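Local coordinates for inactive dihydroorotase-like domain (Chaetomium thermophilum, PDB 5NNL), which is a catalytically inactive, dihydroorotase-like domain that adopts the beta/alpha-barrel fold of the amidohydrolase superfamily, at residues A13-G18 and R43-S48; L27-Q32 and E232-V237. All blocks are in the same frame, centred on the assembly; numbering follows the deposited sequence. Where two conformers were deposited one is given.

Interaction 1. Residues A13-G18 and R43-S48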
loop_
_atom_site.group_PDB
_atom_site.type_symbol
_atom_site.label_atom_id
_atom_site.label_comp_id
_atom_site.label_asym_id
_atom_site.label_seq_id
_atom_site.Cartn_x
_atom_site.Cartn_y
_atom_site.Cartn_z
ATOM N N ALA A 13 -0.110 -0.342 -1.781
ATOM C CA ALA A 13 -0.705 -1.520 -1.146
ATOM C C ALA A 13 -2.189 -1.217 -0.935
ATOM O O ALA A 13 -2.586 -0.693 0.108
ATOM C CB ALA A 13 -0.011 -1.868 0.164
ATOM N N ALA A 14 -2.994 -1.542 -1.943
ATOM C CA ALA A 14 -4.441 -1.416 -1.863
ATOM C C ALA A 14 -5.033 -2.807 -1.685
ATOM O O ALA A 14 -4.872 -3.670 -2.555
ATOM C CB ALA A 14 -5.008 -0.740 -3.111
ATOM N N PHE A 15 -5.714 -3.020 -0.565
ATOM C CA PHE A 15 -6.268 -4.327 -0.254
ATOM C C PHE A 15 -7.622 -4.501 -0.932
ATOM O O PHE A 15 -8.486 -3.621 -0.849
ATOM C CB PHE A 15 -6.402 -4.493 1.258
ATOM C CG PHE A 15 -6.844 -5.864 1.683
ATOM C CD1 PHE A 15 -6.004 -6.958 1.539
ATOM C CD2 PHE A 15 -8.097 -6.056 2.239
ATOM C CE1 PHE A 15 -6.412 -8.220 1.936
ATOM C CE2 PHE A 15 -8.510 -7.310 2.637
ATOM C CZ PHE A 15 -7.666 -8.394 2.486
ATOM N N VAL A 16 -7.804 -5.637 -1.598
ATOM C CA VAL A 16 -9.037 -5.929 -2.323
ATOM C C VAL A 16 -9.561 -7.280 -1.849
ATOM O O VAL A 16 -9.079 -8.324 -2.308
ATOM C CB VAL A 16 -8.811 -5.911 -3.844
ATOM C CG1 VAL A 16 -10.117 -6.204 -4.588
ATOM C CG2 VAL A 16 -8.245 -4.561 -4.276
ATOM N N PRO A 17 -10.534 -7.304 -0.932
ATOM C CA PRO A 17 -11.033 -8.593 -0.416
ATOM C C PRO A 17 -11.398 -9.605 -1.492
ATOM O O PRO A 17 -10.911 -10.741 -1.450
ATOM C CB PRO A 17 -12.252 -8.168 0.413
ATOM C CG PRO A 17 -11.913 -6.810 0.898
ATOM C CD PRO A 17 -11.095 -6.161 -0.194
ATOM N N GLY A 18 -12.245 -9.232 -2.449
ATOM C CA GLY A 18 -12.676 -10.160 -3.479
ATOM C C GLY A 18 -11.856 -10.063 -4.747
ATOM O O GLY A 18 -12.391 -10.179 -5.854
ATOM N N ARG A 43 -1.125 0.025 -6.393
ATOM C CA ARG A 43 -0.711 -1.362 -6.532
ATOM C C ARG A 43 -1.658 -2.229 -5.719
ATOM O O ARG A 43 -1.904 -1.955 -4.539
ATOM C CB ARG A 43 0.731 -1.566 -6.067
ATOM C CG ARG A 43 1.102 -3.032 -5.860
ATOM C CD ARG A 43 2.542 -3.230 -5.418
ATOM N NE ARG A 43 2.754 -4.617 -5.026
ATOM C CZ ARG A 43 2.359 -5.135 -3.866
ATOM N NH1 ARG A 43 1.738 -4.378 -2.966
ATOM N NH2 ARG A 43 2.583 -6.415 -3.603
ATOM N N ILE A 44 -2.190 -3.264 -6.354
ATOM C CA ILE A 44 -3.153 -4.153 -5.722
ATOM C C ILE A 44 -2.397 -5.232 -4.960
ATOM O O ILE A 44 -1.534 -5.917 -5.524
ATOM C CB ILE A 44 -4.096 -4.768 -6.770
ATOM C CG1 ILE A 44 -4.707 -3.673 -7.657
ATOM C CG2 ILE A 44 -5.188 -5.574 -6.094
ATOM C CD1 ILE A 44 -5.471 -2.608 -6.898
ATOM N N MET A 45 -2.715 -5.380 -3.682
ATOM C CA MET A 45 -2.071 -6.392 -2.855
ATOM C C MET A 45 -2.463 -7.776 -3.358
ATOM O O MET A 45 -3.658 -8.097 -3.391
ATOM C CB MET A 45 -2.474 -6.222 -1.394
ATOM C CG MET A 45 -2.071 -4.875 -0.800
ATOM S SD MET A 45 -2.544 -4.690 0.925
ATOM C CE MET A 45 -1.488 -5.913 1.696
ATOM N N PRO A 46 -1.509 -8.625 -3.749
ATOM C CA PRO A 46 -1.883 -9.934 -4.315
ATOM C C PRO A 46 -2.583 -10.859 -3.330
ATOM O O PRO A 46 -3.241 -11.810 -3.768
ATOM C CB PRO A 46 -0.540 -10.519 -4.778
ATOM C CG PRO A 46 0.501 -9.807 -3.963
ATOM C CD PRO A 46 -0.050 -8.440 -3.677
ATOM N N VAL A 47 -2.472 -10.617 -2.028
ATOM C CA VAL A 47 -3.125 -11.438 -1.014
ATOM C C VAL A 47 -4.426 -10.752 -0.622
ATOM O O VAL A 47 -4.419 -9.606 -0.157
ATOM C CB VAL A 47 -2.212 -11.654 0.205
ATOM C CG1 VAL A 47 -2.949 -12.369 1.334
ATOM C CG2 VAL A 47 -0.961 -12.444 -0.200
ATOM N N SER A 48 -5.542 -11.452 -0.799
ATOM C CA SER A 48 -6.861 -10.909 -0.519
ATOM C C SER A 48 -7.488 -11.654 0.668
ATOM O O SER A 48 -6.779 -12.298 1.455
ATOM C CB SER A 48 -7.698 -10.970 -1.802
ATOM O OG SER A 48 -7.698 -12.267 -2.374
#

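Interaction 2. Residues L27-Q32 and E232-V237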
loop_
_atom_site.group_PDB
_atom_site.type_symbol
_atom_site.label_atom_id
_atom_site.label_comp_id
_atom_site.label_asym_id
_atom_site.label_seq_id
_atom_site.Cartn_x
_atom_site.Cartn_y
_atom_site.Cartn_z
ATOM N N LEU A 27 -12.620 -4.870 -6.749
ATOM C CA LEU A 27 -11.533 -4.117 -7.369
ATOM C C LEU A 27 -12.029 -2.772 -7.889
ATOM O O LEU A 27 -11.434 -1.725 -7.603
ATOM C CB LEU A 27 -10.891 -4.930 -8.495
ATOM C CG LEU A 27 -9.774 -4.214 -9.265
ATOM C CD1 LEU A 27 -8.700 -3.674 -8.329
ATOM C CD2 LEU A 27 -9.153 -5.143 -10.288
ATOM N N GLN A 28 -13.125 -2.779 -8.654
ATOM C CA GLN A 28 -13.692 -1.527 -9.152
ATOM C C GLN A 28 -13.949 -0.548 -8.015
ATOM O O GLN A 28 -13.512 0.607 -8.062
ATOM C CB GLN A 28 -14.995 -1.788 -9.910
ATOM C CG GLN A 28 -15.824 -0.514 -10.142
ATOM C CD GLN A 28 -17.008 -0.729 -11.063
ATOM O OE1 GLN A 28 -18.157 -0.727 -10.620
ATOM N NE2 GLN A 28 -16.735 -0.896 -12.351
ATOM N N ARG A 29 -14.672 -0.993 -6.988
ATOM C CA ARG A 29 -15.056 -0.083 -5.915
ATOM C C ARG A 29 -13.832 0.479 -5.202
ATOM O O ARG A 29 -13.830 1.644 -4.785
ATOM C CB ARG A 29 -15.982 -0.784 -4.924
ATOM C CG ARG A 29 -16.345 0.089 -3.737
ATOM C CD ARG A 29 -17.748 -0.184 -3.235
ATOM N NE ARG A 29 -17.945 0.333 -1.884
ATOM C CZ ARG A 29 -18.946 -0.020 -1.084
ATOM N NH1 ARG A 29 -19.849 -0.903 -1.489
ATOM N NH2 ARG A 29 -19.041 0.506 0.130
ATOM N N VAL A 30 -12.778 -0.327 -5.053
ATOM C CA VAL A 30 -11.556 0.172 -4.427
ATOM C C VAL A 30 -10.952 1.289 -5.266
ATOM O O VAL A 30 -10.438 2.277 -4.731
ATOM C CB VAL A 30 -10.556 -0.978 -4.200
ATOM C CG1 VAL A 30 -9.175 -0.443 -3.804
ATOM C CG2 VAL A 30 -11.075 -1.904 -3.122
ATOM N N THR A 31 -11.001 1.156 -6.595
ATOM C CA THR A 31 -10.491 2.222 -7.451
ATOM C C THR A 31 -11.359 3.471 -7.362
ATOM O O THR A 31 -10.858 4.581 -7.570
ATOM C CB THR A 31 -10.390 1.749 -8.904
ATOM O OG1 THR A 31 -11.695 1.439 -9.413
ATOM C CG2 THR A 31 -9.494 0.530 -9.005
ATOM N N GLN A 32 -12.651 3.317 -7.055
ATOM C CA GLN A 32 -13.517 4.477 -6.851
ATOM C C GLN A 32 -13.085 5.261 -5.622
ATOM O O GLN A 32 -12.824 6.467 -5.693
ATOM C CB GLN A 32 -14.977 4.042 -6.687
ATOM C CG GLN A 32 -15.605 3.374 -7.891
ATOM C CD GLN A 32 -17.036 2.928 -7.618
ATOM O OE1 GLN A 32 -17.696 3.438 -6.709
ATOM N NE2 GLN A 32 -17.522 1.976 -8.407
ATOM N N GLU A 232 -18.425 -4.054 9.759
ATOM C CA GLU A 232 -18.797 -4.477 8.418
ATOM C C GLU A 232 -17.549 -4.709 7.576
ATOM O O GLU A 232 -16.580 -3.947 7.652
ATOM C CB GLU A 232 -19.679 -3.417 7.754
ATOM C CG GLU A 232 -20.965 -3.067 8.504
ATOM C CD GLU A 232 -21.529 -1.711 8.102
ATOM O OE1 GLU A 232 -20.990 -1.094 7.159
ATOM O OE2 GLU A 232 -22.509 -1.257 8.729
ATOM N N ALA A 233 -17.579 -5.763 6.764
ATOM C CA ALA A 233 -16.492 -6.032 5.835
ATOM C C ALA A 233 -16.568 -5.044 4.680
ATOM O O ALA A 233 -16.735 -5.448 3.523
ATOM C CB ALA A 233 -16.564 -7.470 5.316
ATOM N N ASP A 234 -16.462 -3.747 4.975
ATOM C CA ASP A 234 -16.544 -2.745 3.924
ATOM C C ASP A 234 -15.216 -2.684 3.186
ATOM O O ASP A 234 -14.146 -2.654 3.802
ATOM C CB ASP A 234 -16.915 -1.371 4.482
ATOM C CG ASP A 234 -17.780 -0.567 3.517
ATOM O OD1 ASP A 234 -18.465 -1.183 2.670
ATOM O OD2 ASP A 234 -17.770 0.680 3.592
ATOM N N VAL A 235 -15.298 -2.668 1.856
ATOM C CA VAL A 235 -14.132 -2.827 0.996
ATOM C C VAL A 235 -13.249 -1.587 0.941
ATOM O O VAL A 235 -12.118 -1.671 0.448
ATOM C CB VAL A 235 -14.652 -3.254 -0.396
ATOM C CG1 VAL A 235 -13.958 -2.518 -1.532
ATOM C CG2 VAL A 235 -14.502 -4.753 -0.563
ATOM N N THR A 236 -13.710 -0.452 1.468
ATOM C CA THR A 236 -13.000 0.815 1.339
ATOM C C THR A 236 -12.449 1.328 2.668
ATOM O O THR A 236 -12.097 2.507 2.769
ATOM C CB THR A 236 -13.922 1.867 0.721
ATOM O OG1 THR A 236 -14.985 2.162 1.633
ATOM C CG2 THR A 236 -14.517 1.369 -0.589
ATOM N N VAL A 237 -12.374 0.475 3.691
ATOM C CA VAL A 237 -11.874 0.914 4.990
ATOM C C VAL A 237 -10.473 1.488 4.843
ATOM O O VAL A 237 -9.604 0.901 4.185
ATOM C CB VAL A 237 -11.885 -0.243 6.005
ATOM C CG1 VAL A 237 -13.294 -0.508 6.500
ATOM C CG2 VAL A 237 -11.262 -1.509 5.417
#

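Interaction 1. Residues A13-G18 and R43-S48
Ala14 and Ile44 pair in parallel register, their CA atoms 4.9 Å apart. Ala14 bonds to the neighbouring strand on both sides of this position: its N donates to Arg43 O (2.8 Å), and its O accepts from Met45 N (3.0 Å). Past this bridge the segments diverge, then approach again at Pro17 and Ser48. Ala14 and Ile44 share one face of the sheet, and just beyond the strand end Val16 packs against Ile44, CG2 to CG2 at 3.7 Å; helix 26-37 covers this apolar patch through Leu27 and Val30. Met45 points across to Ala13 and Phe15. Its CG lies beside the backbone N (chi1 -61°) and the chain is extended through chi2, which carries SD to between Ala13 CB and Phe15 CB; the bend at chi3 turns only the terminal methyl. The sulfur lies at the edge of the phenyl ring, 5.4 Å from its centroid, as a Met-aromatic contact. The same ring, set anti to the Phe15 N (chi1 -175°), turns its CE1 edge to Val47 O at 3.2 Å, the electropositive rim facing the carbonyl oxygen. Farther along, Ser48 CB abuts Val16 O at 3.0 Å. The Arg43 guanidinium, its edge toward Ala13 CA, is held by hydrogen bonds from NE to Ser97 OG and from NH1 to Ile12 O. Here two adjacent parallel strands are joined at their C-terminal ends and linked by helix 26-37, the right-handed beta-alpha-beta crossover from which a (beta/alpha)8 barrel is built.

Interaction 2. Residues L27-Q32 and E232-V237
In one of the two conformers modelled for Arg29, NH2 makes a salt bridge to Asp234 OD1 at 3.1 Å; OD2 stands farther off, at 3.7 Å. The guanidinium and carboxylate planes are turned 81° against each other, which excludes the paired, two-toothed grip in which both groups would lie flat together. The bridge therefore rests on one nitrogen and chiefly one oxygen, and because the arginine is exposed and has a second conformer, it is probably intermittent. CG anti to the backbone N (chi1 176°) sends the Arg29 chain out from the helix toward Thr236 and Asp234. It crosses Thr236 at about a right angle: Thr236 CG2 lies 3.8 Å from Arg29 NE and close to CG, so the methyl packs against the chain between these two atoms. Deeper in, Val30 and Val235 meet methyl to methyl. Val30 CG2, beside the backbone N of its own residue, comes to 3.3 Å from Val235 CG1, tighter than normal van der Waals contact; as the Val235 chi1 of 137° is far from staggered, the exact placing of this methyl is doubtful, although the apolar contact itself is plain. Asp234 to Val237 form a type I beta turn, which brings Val235 and Thr236 onto the helix together, while Val297 touches Asp234 and Thr236 from another loop. The arrangement is plain packing at the rim of the barrel, where the loop following helix 221-228 folds over the first outer helix, 26-37, with apolar methyls inside and an ion pair at the solvent edge.

Overall arrangement
From the N terminus, the chain runs through strand 3-11 into 13-18, then helix 26-37, then strand 39-44. Interaction 1 closes this short first loop, whose 24 intervening residues include the whole helix. Interaction 2 starts on that helix and ends 200 residues later, in 232-237, so the two contacts cross along the sequence. Their centres are 10 Å apart and they touch directly: Pro17 meets Val235, and Phe15 O lies near Val30 CG2. Together they tie the first two strands and the helix between them to the loop after helix 221-228, joining the beginning of the barrel to its final section; a backbone hydrogen bond between Ala13 and Gly219 does likewise.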